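Local coordinates for protein glucosamine kinase (Streptacidiphilus jiangxiensis, PDB 6HWL) that phosphorylates D-glucosamine to D-glucosamine 6-phosphate with ATP and magnesium, and to a lesser extent acts on glucose, at residues D338-T343 / P400-Q405. Residues are numbered along the deposited sequence; the frame is centred on the assembly and turned at random.
Sequences DVVGMT and PLRYAQ
V340 projects from helix 338-343 onto the backbone of helix 400-405, the central element of a buried helix-helix crossing in the helical part of this kinase. The two axes come within 9.1 Å and cross at -51°, and the CA atoms of V340 and R402 are the closest CA pair across the segments, 5.5 Å apart.

Apolar packing rests on the two V340 methyls, both of which lie on the L401-R402 backbone. With CG1 roughly anti to the backbone N (chi1 153°), that methyl lies 3.5 Å from R402 CA, touches L401 O and also reaches Q405 CB. CG2 meets L401 CB at 3.9 Å, the valine and leucine side chains running at about a right angle to each other. The Q405 amide passes only loosely by G341 CA.

No direct hydrogen bond joins the two segments; the polar link passes through a water. R402 leaves its helix with CG anti to N, bends at chi2 (58°), and brings its guanidinium beside T343, whose carbonyl carbon lies over one face. NH1 and NE form salt bridges to D347 and E406, and NH2 is hydrogen-bonded to Q373, so partners at all three nitrogens fix the rotation of this buried charged group.

Q405 belongs to the inferred substrate-specificity motif, and the nearest side-chain atoms of Q405 and E409, a residue that binds D-glucosamine, are about 3 Å apart. The crossing thus joins helix 335-356 to helix 398-416 just where the proposed specificity motif begins, one helical turn before E409. On the R402 side, T343 OG1 stands 3.9 Å from NH2, and the water bridges them: it accepts from NH2 at 3.3 Å, in the guanidinium plane, and donates weakly to OG1 at 3.4 Å.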
ATOM      1  N   ASP A 338       6.427   3.400 -12.710  1.00 31.51           N
ATOM      2  CA  ASP A 338       7.759   3.985 -12.594  1.00 31.65           C
ATOM      3  C   ASP A 338       8.514   3.398 -11.408  1.00 33.39           C
ATOM      4  O   ASP A 338       9.721   3.138 -11.497  1.00 31.98           O
ATOM      5  CB  ASP A 338       7.668   5.506 -12.457  1.00 32.74           C
ATOM      6  CG  ASP A 338       7.277   6.195 -13.752  1.00 37.91           C
ATOM      7  OD1 ASP A 338       7.439   5.590 -14.833  1.00 35.61           O
ATOM      8  OD2 ASP A 338       6.816   7.356 -13.684  1.00 37.99           O
ATOM      9  N   VAL A 339       7.820   3.190 -10.286  1.00 30.94           N
ATOM     10  CA  VAL A 339       8.457   2.610  -9.106  1.00 32.19           C
ATOM     11  C   VAL A 339       8.990   1.219  -9.422  1.00 30.93           C
ATOM     12  O   VAL A 339      10.135   0.882  -9.095  1.00 33.37           O
ATOM     13  CB  VAL A 339       7.470   2.581  -7.925  1.00 36.72           C
ATOM     14  CG1 VAL A 339       8.093   1.874  -6.730  1.00 32.56           C
ATOM     15  CG2 VAL A 339       7.042   3.991  -7.555  1.00 38.87           C
ATOM     16  N   VAL A 340       8.165   0.393 -10.066  1.00 33.94           N
ATOM     17  CA  VAL A 340       8.591  -0.954 -10.434  1.00 34.94           C
ATOM     18  C   VAL A 340       9.753  -0.897 -11.417  1.00 36.60           C
ATOM     19  O   VAL A 340      10.720  -1.660 -11.303  1.00 37.13           O
ATOM     20  CB  VAL A 340       7.398  -1.747 -11.001  1.00 41.80           C
ATOM     21  CG1 VAL A 340       7.873  -2.814 -11.970  1.00 42.99           C
ATOM     22  CG2 VAL A 340       6.592  -2.367  -9.864  1.00 35.05           C
ATOM     23  N   GLY A 341       9.686   0.019 -12.386  1.00 32.37           N
ATOM     24  CA  GLY A 341      10.764   0.134 -13.353  1.00 28.22           C
ATOM     25  C   GLY A 341      12.099   0.463 -12.713  1.00 32.32           C
ATOM     26  O   GLY A 341      13.141  -0.047 -13.133  1.00 31.22           O
ATOM     27  N   MET A 342      12.087   1.308 -11.680  1.00 33.20           N
ATOM     28  CA  MET A 342      13.340   1.694 -11.042  1.00 31.83           C
ATOM     29  C   MET A 342      13.834   0.626 -10.073  1.00 29.01           C
ATOM     30  O   MET A 342      15.030   0.318 -10.051  1.00 34.70           O
ATOM     31  CB  MET A 342      13.180   3.036 -10.325  1.00 30.10           C
ATOM     32  CG  MET A 342      14.482   3.579  -9.762  1.00 31.05           C
ATOM     33  SD  MET A 342      15.754   3.802 -11.024  1.00 38.51           S
ATOM     34  CE  MET A 342      15.182   5.290 -11.842  1.00 29.65           C
ATOM     35  N   THR A 343      12.935   0.053  -9.266  1.00 27.15           N
ATOM     36  CA  THR A 343      13.348  -1.001  -8.343  1.00 32.17           C
ATOM     37  C   THR A 343      13.866  -2.220  -9.096  1.00 32.76           C
ATOM     38  O   THR A 343      14.842  -2.850  -8.674  1.00 30.75           O
ATOM     39  CB  THR A 343      12.189  -1.397  -7.423  1.00 32.33           C
ATOM     40  OG1 THR A 343      11.058  -1.794  -8.209  1.00 34.08           O
ATOM     41  CG2 THR A 343      11.796  -0.236  -6.521  1.00 35.25           C
ATOM     42  N   PRO A 400       2.418  -7.603  -9.382  1.00 39.20           N
ATOM     43  CA  PRO A 400       2.074  -7.914 -10.781  1.00 36.74           C
ATOM     44  C   PRO A 400       2.879  -7.116 -11.794  1.00 35.18           C
ATOM     45  O   PRO A 400       3.317  -7.679 -12.805  1.00 32.81           O
ATOM     46  CB  PRO A 400       0.575  -7.590 -10.855  1.00 40.18           C
ATOM     47  CG  PRO A 400       0.334  -6.639  -9.742  1.00 41.92           C
ATOM     48  CD  PRO A 400       1.252  -7.078  -8.647  1.00 40.52           C
ATOM     49  N   LEU A 401       3.100  -5.822 -11.549  1.00 37.83           N
ATOM     50  CA  LEU A 401       3.879  -5.026 -12.493  1.00 37.70           C
ATOM     51  C   LEU A 401       5.354  -5.403 -12.467  1.00 36.55           C
ATOM     52  O   LEU A 401       6.023  -5.342 -13.506  1.00 38.36           O
ATOM     53  CB  LEU A 401       3.705  -3.534 -12.205  1.00 31.93           C
ATOM     54  CG  LEU A 401       2.299  -2.960 -12.396  1.00 34.90           C
ATOM     55  CD1 LEU A 401       2.322  -1.438 -12.351  1.00 28.75           C
ATOM     56  CD2 LEU A 401       1.677  -3.453 -13.695  1.00 36.74           C
ATOM     57  N   ARG A 402       5.879  -5.792 -11.302  1.00 34.44           N
ATOM     58  CA  ARG A 402       7.272  -6.224 -11.232  1.00 34.23           C
ATOM     59  C   ARG A 402       7.500  -7.482 -12.059  1.00 37.18           C
ATOM     60  O   ARG A 402       8.502  -7.588 -12.776  1.00 37.94           O
ATOM     61  CB  ARG A 402       7.684  -6.453  -9.778  1.00 35.42           C
ATOM     62  CG  ARG A 402       9.086  -7.004  -9.608  1.00 35.76           C
ATOM     63  CD  ARG A 402      10.124  -6.084 -10.228  1.00 36.53           C
ATOM     64  NE  ARG A 402      11.473  -6.628 -10.098  1.00 38.42           N
ATOM     65  CZ  ARG A 402      12.266  -6.413  -9.053  1.00 39.21           C
ATOM     66  NH1 ARG A 402      13.478  -6.948  -9.017  1.00 38.58           N
ATOM     67  NH2 ARG A 402      11.846  -5.661  -8.045  1.00 40.55           N
ATOM     68  N   TYR A 403       6.582  -8.449 -11.970  1.00 38.12           N
ATOM     69  CA  TYR A 403       6.680  -9.635 -12.813  1.00 42.08           C
ATOM     70  C   TYR A 403       6.615  -9.262 -14.288  1.00 40.38           C
ATOM     71  O   TYR A 403       7.339  -9.833 -15.113  1.00 41.19           O
ATOM     72  CB  TYR A 403       5.569 -10.629 -12.465  1.00 45.84           C
ATOM     73  CG  TYR A 403       5.719 -11.296 -11.114  1.00 50.44           C
ATOM     74  CD1 TYR A 403       6.900 -11.193 -10.388  1.00 51.36           C
ATOM     75  CD2 TYR A 403       4.680 -12.040 -10.569  1.00 53.43           C
ATOM     76  CE1 TYR A 403       7.037 -11.804  -9.155  1.00 53.44           C
ATOM     77  CE2 TYR A 403       4.809 -12.656  -9.339  1.00 56.56           C
ATOM     78  CZ  TYR A 403       5.988 -12.535  -8.636  1.00 54.87           C
ATOM     79  OH  TYR A 403       6.117 -13.148  -7.412  1.00 54.50           O
ATOM     80  N   ALA A 404       5.758  -8.300 -14.637  1.00 38.77           N
ATOM     81  CA  ALA A 404       5.653  -7.870 -16.027  1.00 39.16           C
ATOM     82  C   ALA A 404       6.926  -7.183 -16.503  1.00 40.44           C
ATOM     83  O   ALA A 404       7.284  -7.294 -17.681  1.00 41.70           O
ATOM     84  CB  ALA A 404       4.453  -6.940 -16.200  1.00 38.95           C
ATOM     85  N   GLN A 405       7.621  -6.474 -15.611  1.00 37.31           N
ATOM     86  CA  GLN A 405       8.874  -5.837 -16.001  1.00 40.21           C
ATOM     87  C   GLN A 405       9.959  -6.875 -16.259  1.00 39.01           C
ATOM     88  O   GLN A 405      10.745  -6.736 -17.206  1.00 34.37           O
ATOM     89  CB  GLN A 405       9.320  -4.844 -14.927  1.00 39.56           C
ATOM     90  CG  GLN A 405      10.625  -4.135 -15.247  1.00 43.02           C
ATOM     91  CD  GLN A 405      10.570  -3.366 -16.555  1.00 49.39           C
ATOM     92  OE1 GLN A 405      11.357  -3.618 -17.469  1.00 54.08           O
ATOM     93  NE2 GLN A 405       9.643  -2.420 -16.647  1.00 45.33           N
TER
HETATM   94  O   HOH W   1       9.176  -4.275  -6.757  1.00 47.65           O